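Local coordinates for Slr0280 protein (Synechocystis sp., PDB 5H3K) that is of unknown function but carries a phosphodiester glycosidase (NAGPA-type) domain, and so may act on phosphodiester-linked sugars, at residues Ile56-Lys61 with Gln87-Asp92; Leu144-Thr149 with Pro174-Val179; Gly81-Met86 with Gly587-Asp592; Pro64-Gln69 with Asn122-Val127. One frame throughout, in Å; residues are numbered along the deposited sequence.

Interaction 1: residues Ile56-Lys61 with Gln87-Asp92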
# COMPACT_ATOMS: atom_id res chain seq x y z
N ILE A 56 14.76 11.78 10.12
CA ILE A 56 15.48 13.04 10.01
C ILE A 56 14.83 13.99 11.00
O ILE A 56 13.65 13.83 11.33
CB ILE A 56 15.47 13.62 8.58
CG1 ILE A 56 14.05 13.90 8.09
CG2 ILE A 56 16.18 12.67 7.62
CD1 ILE A 56 14.00 14.72 6.79
N SER A 57 15.60 14.96 11.48
CA SER A 57 15.06 15.92 12.44
C SER A 57 15.10 17.32 11.84
O SER A 57 16.12 17.75 11.31
CB SER A 57 15.86 15.88 13.74
OG SER A 57 15.33 16.82 14.65
N ILE A 58 13.98 18.03 11.92
CA ILE A 58 13.87 19.40 11.44
C ILE A 58 13.21 20.26 12.52
O ILE A 58 12.08 19.98 12.92
CB ILE A 58 13.00 19.49 10.17
CG1 ILE A 58 13.58 18.64 9.04
CG2 ILE A 58 12.87 20.94 9.73
CD1 ILE A 58 12.73 18.65 7.77
N ASP A 59 13.90 21.30 12.97
CA ASP A 59 13.39 22.15 14.05
C ASP A 59 12.94 21.33 15.26
O ASP A 59 11.89 21.58 15.84
CB ASP A 59 12.24 23.04 13.53
CG ASP A 59 11.86 24.14 14.51
OD1 ASP A 59 12.64 24.40 15.46
OD2 ASP A 59 10.77 24.75 14.35
N GLY A 60 13.73 20.32 15.62
CA GLY A 60 13.47 19.53 16.82
C GLY A 60 12.37 18.48 16.71
O GLY A 60 12.01 17.86 17.71
N LYS A 61 11.83 18.29 15.51
CA LYS A 61 10.80 17.28 15.30
C LYS A 61 11.31 16.21 14.34
O LYS A 61 11.99 16.52 13.37
CB LYS A 61 9.51 17.91 14.78
CG LYS A 61 8.93 18.97 15.70
CD LYS A 61 8.89 18.50 17.16
CE LYS A 61 7.58 17.80 17.53
NZ LYS A 61 7.42 17.65 19.03
N GLN A 87 8.74 14.61 0.08
CA GLN A 87 7.60 14.89 0.94
C GLN A 87 7.91 15.67 2.19
O GLN A 87 7.05 16.36 2.72
CB GLN A 87 6.87 13.60 1.29
CG GLN A 87 6.05 13.11 0.12
CD GLN A 87 5.30 11.86 0.42
OE1 GLN A 87 4.76 11.68 1.51
NE2 GLN A 87 5.26 10.96 -0.56
N PHE A 88 9.15 15.57 2.67
CA PHE A 88 9.49 16.20 3.93
C PHE A 88 10.47 17.37 3.81
O PHE A 88 10.60 18.17 4.74
CB PHE A 88 9.98 15.15 4.93
CG PHE A 88 8.89 14.20 5.37
CD1 PHE A 88 8.07 14.52 6.45
CD2 PHE A 88 8.67 13.01 4.71
CE1 PHE A 88 7.07 13.65 6.87
CE2 PHE A 88 7.67 12.14 5.11
CZ PHE A 88 6.87 12.46 6.20
N LEU A 89 11.15 17.48 2.67
CA LEU A 89 11.99 18.65 2.40
C LEU A 89 11.34 19.59 1.39
O LEU A 89 11.61 20.79 1.40
CB LEU A 89 13.38 18.26 1.92
CG LEU A 89 14.21 17.30 2.76
CD1 LEU A 89 15.64 17.32 2.28
CD2 LEU A 89 14.13 17.66 4.24
N GLY A 90 10.51 19.04 0.51
CA GLY A 90 9.88 19.80 -0.56
C GLY A 90 10.64 19.81 -1.88
O GLY A 90 10.41 20.68 -2.71
N LEU A 91 11.53 18.84 -2.09
CA LEU A 91 12.21 18.73 -3.38
C LEU A 91 11.23 18.36 -4.49
O LEU A 91 10.50 17.38 -4.35
CB LEU A 91 13.30 17.65 -3.36
CG LEU A 91 14.46 17.68 -2.37
CD1 LEU A 91 15.55 16.72 -2.85
CD2 LEU A 91 15.01 19.08 -2.14
N ASP A 92 11.22 19.11 -5.58
CA ASP A 92 10.41 18.74 -6.73
C ASP A 92 11.24 17.76 -7.55
O ASP A 92 12.30 18.13 -8.06
CB ASP A 92 10.06 19.99 -7.57
CG ASP A 92 9.06 19.71 -8.70
OD1 ASP A 92 8.47 18.60 -8.76
OD2 ASP A 92 8.83 20.63 -9.52
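Ile56 and Ile58, alternate residues of strand 55-58, send their terminal methyls onto Leu89 near the C-terminal end of helix 82-89. The dense part of the contact is a three-methyl cluster: CD2 of Leu89 lies 3.9 Å from CD1 of Ile56, and also 3.9 Å from CD1 of Ile58. Both isoleucines meet the leucine at a slant, with one branch of Leu89 serving both. The two strand side chains turn differently to get there. In Ile56, CG1 sits between the backbone N and the carbonyl carbon (chi1 61°), whereas in Ile58 it is anti to the carbonyl carbon (chi1 -59°); each chain runs extended to CD1. CD1 of Ile58 also rests against the backbone O of Phe88 at 3.7 Å. Looser is the approach of CD1 of Ile56 to CB of Phe88, 4.5 Å, for the phenyl ring leads away from the strand. Beyond Ile58 the chain turns away from the helix in a type I' beta turn, Ile58 to Lys61, whose Asp59, Gly60 and Lys61 are exposed to solvent. No hydrogen bond joins the two segments; apart from that carbonyl O, the contact is hydrocarbon on hydrocarbon. The Phe88 side chain continues onto Pro64 and Val65 of strand 61-72, Met146 lies beside Ile58, and the backbone of Leu89 bonds to Trp177, which places the helix end between the N-terminal sheet and strand 177-182.

Interaction 2: residues Leu144-Thr149 with Pro174-Val179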
# COMPACT_ATOMS: atom_id res chain seq x y z
N LEU A 144 19.18 11.75 11.31
CA LEU A 144 20.01 12.74 10.63
C LEU A 144 19.46 14.12 10.94
O LEU A 144 18.30 14.41 10.67
CB LEU A 144 20.00 12.51 9.12
CG LEU A 144 20.73 13.51 8.21
CD1 LEU A 144 22.24 13.46 8.42
CD2 LEU A 144 20.40 13.22 6.75
N VAL A 145 20.30 15.00 11.51
CA VAL A 145 19.83 16.33 11.86
C VAL A 145 19.97 17.28 10.67
O VAL A 145 21.09 17.54 10.21
CB VAL A 145 20.59 16.89 13.08
CG1 VAL A 145 20.04 18.27 13.46
CG2 VAL A 145 20.48 15.93 14.25
N MET A 146 18.85 17.79 10.18
CA MET A 146 18.87 18.67 9.02
C MET A 146 19.40 20.05 9.42
O MET A 146 19.19 20.51 10.55
CB MET A 146 17.47 18.78 8.39
CG MET A 146 16.89 17.44 7.95
SD MET A 146 17.95 16.56 6.78
CE MET A 146 17.97 17.73 5.43
N PRO A 147 20.09 20.72 8.50
CA PRO A 147 20.75 21.97 8.87
C PRO A 147 19.76 23.11 9.00
O PRO A 147 18.68 23.07 8.40
CB PRO A 147 21.70 22.22 7.69
CG PRO A 147 21.02 21.58 6.51
CD PRO A 147 20.27 20.39 7.07
N ASN A 148 20.12 24.11 9.79
CA ASN A 148 19.35 25.34 9.90
C ASN A 148 19.55 26.22 8.66
O ASN A 148 20.67 26.63 8.36
CB ASN A 148 19.79 26.09 11.16
CG ASN A 148 18.81 27.17 11.59
OD1 ASN A 148 17.73 27.33 11.01
ND2 ASN A 148 19.19 27.92 12.62
N THR A 149 18.49 26.49 7.91
CA THR A 149 18.64 27.36 6.75
C THR A 149 18.46 28.84 7.09
O THR A 149 18.66 29.70 6.22
CB THR A 149 17.68 26.97 5.62
OG1 THR A 149 16.35 27.34 5.99
CG2 THR A 149 17.77 25.47 5.33
N PRO A 174 16.09 29.68 1.35
CA PRO A 174 15.36 28.44 1.08
C PRO A 174 14.91 27.81 2.39
O PRO A 174 15.55 28.02 3.44
CB PRO A 174 16.42 27.55 0.42
CG PRO A 174 17.34 28.52 -0.26
CD PRO A 174 17.42 29.70 0.71
N ALA A 175 13.82 27.06 2.35
CA ALA A 175 13.28 26.47 3.56
C ALA A 175 12.68 25.10 3.27
O ALA A 175 12.03 24.91 2.25
CB ALA A 175 12.22 27.39 4.17
N PHE A 176 12.93 24.15 4.16
CA PHE A 176 12.28 22.85 4.05
C PHE A 176 10.79 23.00 4.33
O PHE A 176 10.39 23.81 5.16
CB PHE A 176 12.89 21.88 5.04
CG PHE A 176 14.37 21.71 4.88
CD1 PHE A 176 14.92 21.51 3.62
CD2 PHE A 176 15.22 21.78 5.98
CE1 PHE A 176 16.30 21.34 3.46
CE2 PHE A 176 16.60 21.61 5.83
CZ PHE A 176 17.13 21.39 4.56
N TRP A 177 9.97 22.22 3.64
CA TRP A 177 8.53 22.29 3.85
C TRP A 177 7.86 20.96 3.54
O TRP A 177 8.43 20.11 2.85
CB TRP A 177 7.92 23.42 3.01
CG TRP A 177 8.22 23.29 1.55
CD1 TRP A 177 9.34 23.74 0.89
CD2 TRP A 177 7.42 22.63 0.57
NE1 TRP A 177 9.27 23.41 -0.44
CE2 TRP A 177 8.10 22.73 -0.67
CE3 TRP A 177 6.19 21.96 0.62
CZ2 TRP A 177 7.58 22.19 -1.85
CZ3 TRP A 177 5.68 21.43 -0.56
CH2 TRP A 177 6.38 21.54 -1.78
N GLN A 178 6.65 20.78 4.06
CA GLN A 178 5.83 19.62 3.75
C GLN A 178 4.37 20.06 3.69
O GLN A 178 4.02 21.15 4.16
CB GLN A 178 6.02 18.54 4.82
CG GLN A 178 5.69 19.00 6.22
CD GLN A 178 6.03 17.95 7.29
OE1 GLN A 178 5.16 17.21 7.75
NE2 GLN A 178 7.30 17.90 7.69
N VAL A 179 3.53 19.22 3.09
CA VAL A 179 2.11 19.54 2.96
C VAL A 179 1.27 18.29 3.22
O VAL A 179 1.61 17.21 2.75
CB VAL A 179 1.78 20.20 1.58
CG1 VAL A 179 2.35 19.38 0.42
CG2 VAL A 179 0.27 20.44 1.41
O HOH W 1 14.34 25.22 6.43
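Phe176, next to strand 177-182, reaches into the loop that follows strand 143-145, and its ring is met by Met146, Pro147 and Thr149. Met146 can be followed atom by atom. Its CB lies 3.9 Å from CE2 of Phe176; CG and SD then carry the chain round two bends (chi2 -57°, chi3 -62°), which bring CE back to the ring, 3.9 Å from CZ of Phe176, in an oblique approach. Pro147 crosses the phenyl group at about a right angle, with its CD near CE2 and CZ, while its carbonyl O stands at the ring edge, 3.6 Å from CE2 of Phe176. Over one face lies CG2 of Thr149. The hydroxyl of Thr149 is occupied elsewhere: OG1 donates a hydrogen bond of 2.8 Å to O of Pro174, in the carbonyl plane, and accepts another from a water at 3.0 Å. That water in turn accepts from N of Phe176, 2.9 Å away. A valine in place of Thr149 would probably leave the Pro174 carbonyl without this donor and the water without one of its anchors. Trp106 meets the Phe176 ring at a shallow interplanar angle, and Pro174 packs on Phe107 and Phe257. Chemically the contact is mixed: apolar groups gather about one ring, while a single hydroxyl and one water satisfy buried backbone polar atoms between the N-terminal sheet and the four-stranded sheet of strand 177-182.

Interaction 3: residues Gly81-Met86 with Gly587-Asp592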
# COMPACT_ATOMS: atom_id res chain seq x y z
N GLY A 81 16.15 9.03 1.07
CA GLY A 81 15.15 8.36 0.24
C GLY A 81 14.39 9.38 -0.59
O GLY A 81 13.91 10.39 -0.06
N ASP A 82 14.30 9.14 -1.90
CA ASP A 82 13.78 10.17 -2.80
C ASP A 82 12.36 10.63 -2.48
O ASP A 82 12.08 11.83 -2.42
CB ASP A 82 13.95 9.76 -4.30
CG ASP A 82 13.09 8.57 -4.73
OD1 ASP A 82 12.62 7.74 -3.90
OD2 ASP A 82 12.89 8.46 -5.96
N THR A 83 11.47 9.67 -2.24
CA THR A 83 10.09 10.01 -1.96
C THR A 83 10.00 10.70 -0.60
O THR A 83 9.09 11.51 -0.36
CB THR A 83 9.17 8.77 -2.04
OG1 THR A 83 9.71 7.72 -1.22
CG2 THR A 83 9.08 8.26 -3.47
N GLY A 84 10.95 10.40 0.27
CA GLY A 84 11.03 11.05 1.57
C GLY A 84 11.53 12.48 1.46
O GLY A 84 10.98 13.39 2.10
N ALA A 85 12.56 12.69 0.64
CA ALA A 85 13.08 14.04 0.44
C ALA A 85 12.00 14.91 -0.21
O ALA A 85 11.85 16.09 0.14
CB ALA A 85 14.33 14.01 -0.43
N MET A 86 11.25 14.32 -1.13
CA MET A 86 10.19 15.02 -1.82
C MET A 86 9.13 15.50 -0.84
O MET A 86 8.70 16.65 -0.87
CB MET A 86 9.55 14.11 -2.87
CG MET A 86 8.48 14.79 -3.72
SD MET A 86 7.75 13.69 -4.94
CE MET A 86 6.88 12.53 -3.86
N GLY A 587 9.36 3.39 -1.67
CA GLY A 587 10.44 3.74 -0.76
C GLY A 587 9.93 4.12 0.62
O GLY A 587 10.46 5.02 1.27
N GLY A 588 8.86 3.45 1.06
CA GLY A 588 8.31 3.69 2.38
C GLY A 588 7.58 5.02 2.58
O GLY A 588 7.49 5.50 3.72
N GLN A 589 7.07 5.60 1.50
CA GLN A 589 6.25 6.82 1.57
C GLN A 589 5.02 6.64 0.71
O GLN A 589 5.10 6.05 -0.35
CB GLN A 589 7.02 8.05 1.08
CG GLN A 589 8.37 8.28 1.77
CD GLN A 589 8.25 8.65 3.23
OE1 GLN A 589 7.17 8.99 3.73
NE2 GLN A 589 9.37 8.60 3.94
N LEU A 590 3.89 7.17 1.15
CA LEU A 590 2.68 7.13 0.32
C LEU A 590 2.78 8.09 -0.85
O LEU A 590 3.18 9.25 -0.69
CB LEU A 590 1.43 7.49 1.13
CG LEU A 590 0.91 6.52 2.19
CD1 LEU A 590 -0.48 7.00 2.69
CD2 LEU A 590 0.86 5.10 1.65
N LEU A 591 2.39 7.61 -2.03
CA LEU A 591 2.46 8.42 -3.25
C LEU A 591 1.15 9.11 -3.57
O LEU A 591 1.14 10.18 -4.17
CB LEU A 591 2.82 7.53 -4.45
CG LEU A 591 4.20 6.86 -4.50
CD1 LEU A 591 4.38 6.17 -5.84
CD2 LEU A 591 5.28 7.90 -4.27
N ASP A 592 0.05 8.49 -3.16
CA ASP A 592 -1.27 8.80 -3.72
C ASP A 592 -2.18 9.63 -2.84
O ASP A 592 -3.17 10.18 -3.33
CB ASP A 592 -1.99 7.48 -4.03
CG ASP A 592 -2.25 6.66 -2.77
OD1 ASP A 592 -1.27 6.32 -2.06
OD2 ASP A 592 -3.43 6.36 -2.48
O HOH W 2 12.02 7.11 0.29
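Thr83 holds OG1 between its backbone N and carbonyl carbon (chi1 52°), which sets the hydroxyl over CG of Gln589, where it bonds to O of Leu586, while CG2, anti to the carbonyl carbon, faces Leu591. On the other segment Gln589 bends at chi2 (-68°), folding its chain back along the helix start. The two side chains slide past each other in opposite directions: OG1 of Thr83 lies 3.3 Å from CG of Gln589, and that same CG is 3.7 Å from N of Gly84. The amide end continues over the glycine, NE2 of Gln589 standing 3.8 Å from CA of Gly84. The Thr83 and Leu591 side chains cross at about a right angle, CG2 of Thr83 to CD2 of Leu591 at 3.9 Å.

The meeting joins the first turn of helix 82-89, with Gly81 at the N-cap position, to the hairpin of strands 584-586 and 589-590 in the phosphodiester glycosidase family region, some five hundred residues later. Gly587 and Gly588 make the turn of that hairpin, both with positive phi. No direct hydrogen bond spans the segments; a water donates to OG1 of Thr83 and to O of Gly587, 2.8 Å each. Gln589 is gripped at both ends of its amide, NE2 by O of Pro64 and OE1 by Arg330. An alanine at Gln589 would probably leave the Pro64 carbonyl and the Arg330 guanidinium each short of a partner and open a gap beside Gly84. Trp281 packs on Thr83, Met86 and Leu591 from strand 279-288.

Interaction 4: residues Pro64-Gln69 with Asn122-Val127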
# COMPACT_ATOMS: atom_id res chain seq x y z
N PRO A 64 9.71 10.49 9.42
CA PRO A 64 10.14 9.20 8.86
C PRO A 64 10.73 9.36 7.46
O PRO A 64 10.00 9.37 6.47
CB PRO A 64 8.84 8.40 8.80
CG PRO A 64 7.77 9.47 8.60
CD PRO A 64 8.24 10.65 9.41
N VAL A 65 12.05 9.50 7.38
CA VAL A 65 12.75 9.61 6.11
C VAL A 65 14.01 8.74 6.16
O VAL A 65 14.84 8.90 7.07
CB VAL A 65 13.18 11.06 5.79
CG1 VAL A 65 14.02 11.10 4.51
CG2 VAL A 65 11.96 11.97 5.66
N ALA A 66 14.16 7.83 5.21
CA ALA A 66 15.36 7.00 5.16
C ALA A 66 16.56 7.84 4.74
O ALA A 66 16.48 8.67 3.83
CB ALA A 66 15.17 5.83 4.19
N TRP A 67 17.69 7.65 5.42
CA TRP A 67 18.92 8.32 5.04
C TRP A 67 20.11 7.38 5.18
O TRP A 67 20.06 6.39 5.91
CB TRP A 67 19.14 9.59 5.88
CG TRP A 67 19.30 9.28 7.32
CD1 TRP A 67 18.31 9.19 8.25
CD2 TRP A 67 20.53 9.01 8.01
NE1 TRP A 67 18.85 8.87 9.47
CE2 TRP A 67 20.21 8.76 9.35
CE3 TRP A 67 21.87 8.95 7.61
CZ2 TRP A 67 21.18 8.45 10.31
CZ3 TRP A 67 22.84 8.65 8.56
CH2 TRP A 67 22.48 8.40 9.89
N GLY A 68 21.17 7.70 4.45
CA GLY A 68 22.42 6.97 4.57
C GLY A 68 23.59 7.88 4.22
O GLY A 68 23.44 8.82 3.43
N GLN A 69 24.74 7.61 4.82
CA GLN A 69 25.95 8.35 4.52
C GLN A 69 27.05 7.40 4.10
O GLN A 69 27.17 6.30 4.65
CB GLN A 69 26.39 9.19 5.73
CG GLN A 69 25.56 10.44 5.94
CD GLN A 69 25.99 11.25 7.16
OE1 GLN A 69 26.45 10.69 8.16
NE2 GLN A 69 25.85 12.57 7.08
N ASN A 122 15.23 1.34 -0.57
CA ASN A 122 15.08 2.75 -0.93
C ASN A 122 16.01 3.24 -2.02
O ASN A 122 17.10 2.71 -2.21
CB ASN A 122 15.29 3.63 0.31
CG ASN A 122 14.35 3.27 1.44
OD1 ASN A 122 13.13 3.22 1.26
ND2 ASN A 122 14.91 3.00 2.61
N ARG A 123 15.58 4.30 -2.70
CA ARG A 123 16.39 4.99 -3.70
C ARG A 123 16.91 6.28 -3.08
O ARG A 123 16.15 7.24 -2.88
CB ARG A 123 15.53 5.31 -4.92
CG ARG A 123 16.24 6.08 -6.03
CD ARG A 123 15.25 6.44 -7.13
NE ARG A 123 15.87 7.03 -8.32
CZ ARG A 123 15.54 8.22 -8.82
NH1 ARG A 123 14.61 8.96 -8.24
NH2 ARG A 123 16.14 8.67 -9.92
N TYR A 124 18.21 6.33 -2.79
CA TYR A 124 18.79 7.48 -2.07
C TYR A 124 19.30 8.56 -3.01
O TYR A 124 20.03 8.26 -3.96
CB TYR A 124 19.91 7.00 -1.14
CG TYR A 124 19.42 6.09 -0.04
CD1 TYR A 124 19.04 6.61 1.19
CD2 TYR A 124 19.31 4.72 -0.24
CE1 TYR A 124 18.57 5.77 2.20
CE2 TYR A 124 18.84 3.89 0.76
CZ TYR A 124 18.48 4.42 1.98
OH TYR A 124 18.02 3.57 2.97
N LEU A 125 18.90 9.81 -2.76
CA LEU A 125 19.40 10.95 -3.53
C LEU A 125 20.55 11.62 -2.79
O LEU A 125 20.41 11.95 -1.61
CB LEU A 125 18.28 11.97 -3.81
CG LEU A 125 17.00 11.52 -4.54
CD1 LEU A 125 16.06 12.71 -4.80
CD2 LEU A 125 17.30 10.79 -5.85
N ASP A 126 21.68 11.81 -3.46
CA ASP A 126 22.84 12.46 -2.85
C ASP A 126 22.58 13.96 -2.76
O ASP A 126 22.65 14.67 -3.77
CB ASP A 126 24.10 12.15 -3.68
CG ASP A 126 25.38 12.69 -3.05
OD1 ASP A 126 25.34 13.72 -2.34
OD2 ASP A 126 26.45 12.08 -3.27
N VAL A 127 22.26 14.43 -1.56
CA VAL A 127 21.88 15.83 -1.36
C VAL A 127 23.03 16.68 -0.81
O VAL A 127 22.83 17.83 -0.42
CB VAL A 127 20.66 15.97 -0.41
CG1 VAL A 127 19.44 15.25 -1.01
CG2 VAL A 127 20.99 15.42 0.97
O HOH W 3 18.32 4.11 5.46
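Tyr124 and Ala66 meet across two strands of the same N-terminal mixed beta-sheet that are not direct neighbours: strand 75-81 pairs with both 61-72 and 122-126, and in these short segments the strands run at 61° to one another, their axes 7.8 Å apart at closest. Tyr124 and Ala66 supply most of the contact between them, the tyrosine ring packing on the backbone of strand 61-72 and on the Ala66 methyl. CG of Tyr124 is anti to the carbonyl carbon, beside the backbone N (chi1 -64°), and the ring stands nearly perpendicular to the CA-CB-CG plane (chi2 -91°), which directs the CE1 side of the phenol at strand 61-72. CE1 of Tyr124 comes within 3.7 Å of C of Trp67. N of Trp67 lies at the ring edge, in plane. CB of Ala66 stands 3.9 Å from CE1 of Tyr124 and 3.8 Å from its OH, the small methyl letting the phenol end draw alongside. N of Gly68 is 3.9 Å from CE1 of Tyr124. Asn122 starts from the same first torsion, which brings its amide group up to the Ala66 methyl. The CA-CB bond of Trp67 points away from strand 122-126, and NE1 of its indole bonds to O of Asn142. Phe49 meets the Tyr124 ring edge-to-face, while Val119 of strand 112-119 touches its side chain. At the phenol end one water ties the strands together, 2.6 Å from OH of Tyr124 and donating to O of Trp67 at 2.9 Å.

Interactions 1, 3 and 4 lie 10 to 12 Å apart between centres, and interaction 2 is about 5 Å from interaction 1. Interactions 1 and 3 use opposite ends of helix 82-89, whereas interactions 1, 2 and 4 all reach the N-terminal mixed sheet, in which strand 55-58 pairs with both 61-72 and 143-145. Along the chain, interactions 1, 3 and 4 cross one another; interaction 2 follows 1 and 4 and is nested within the long loop that interaction 3 closes. Interaction 2 thus reaches the four-stranded sheet of strand 177-182 and interaction 3 the phosphodiester glycosidase region, so the N-terminal sheet and the short helix packed on it meet both regions.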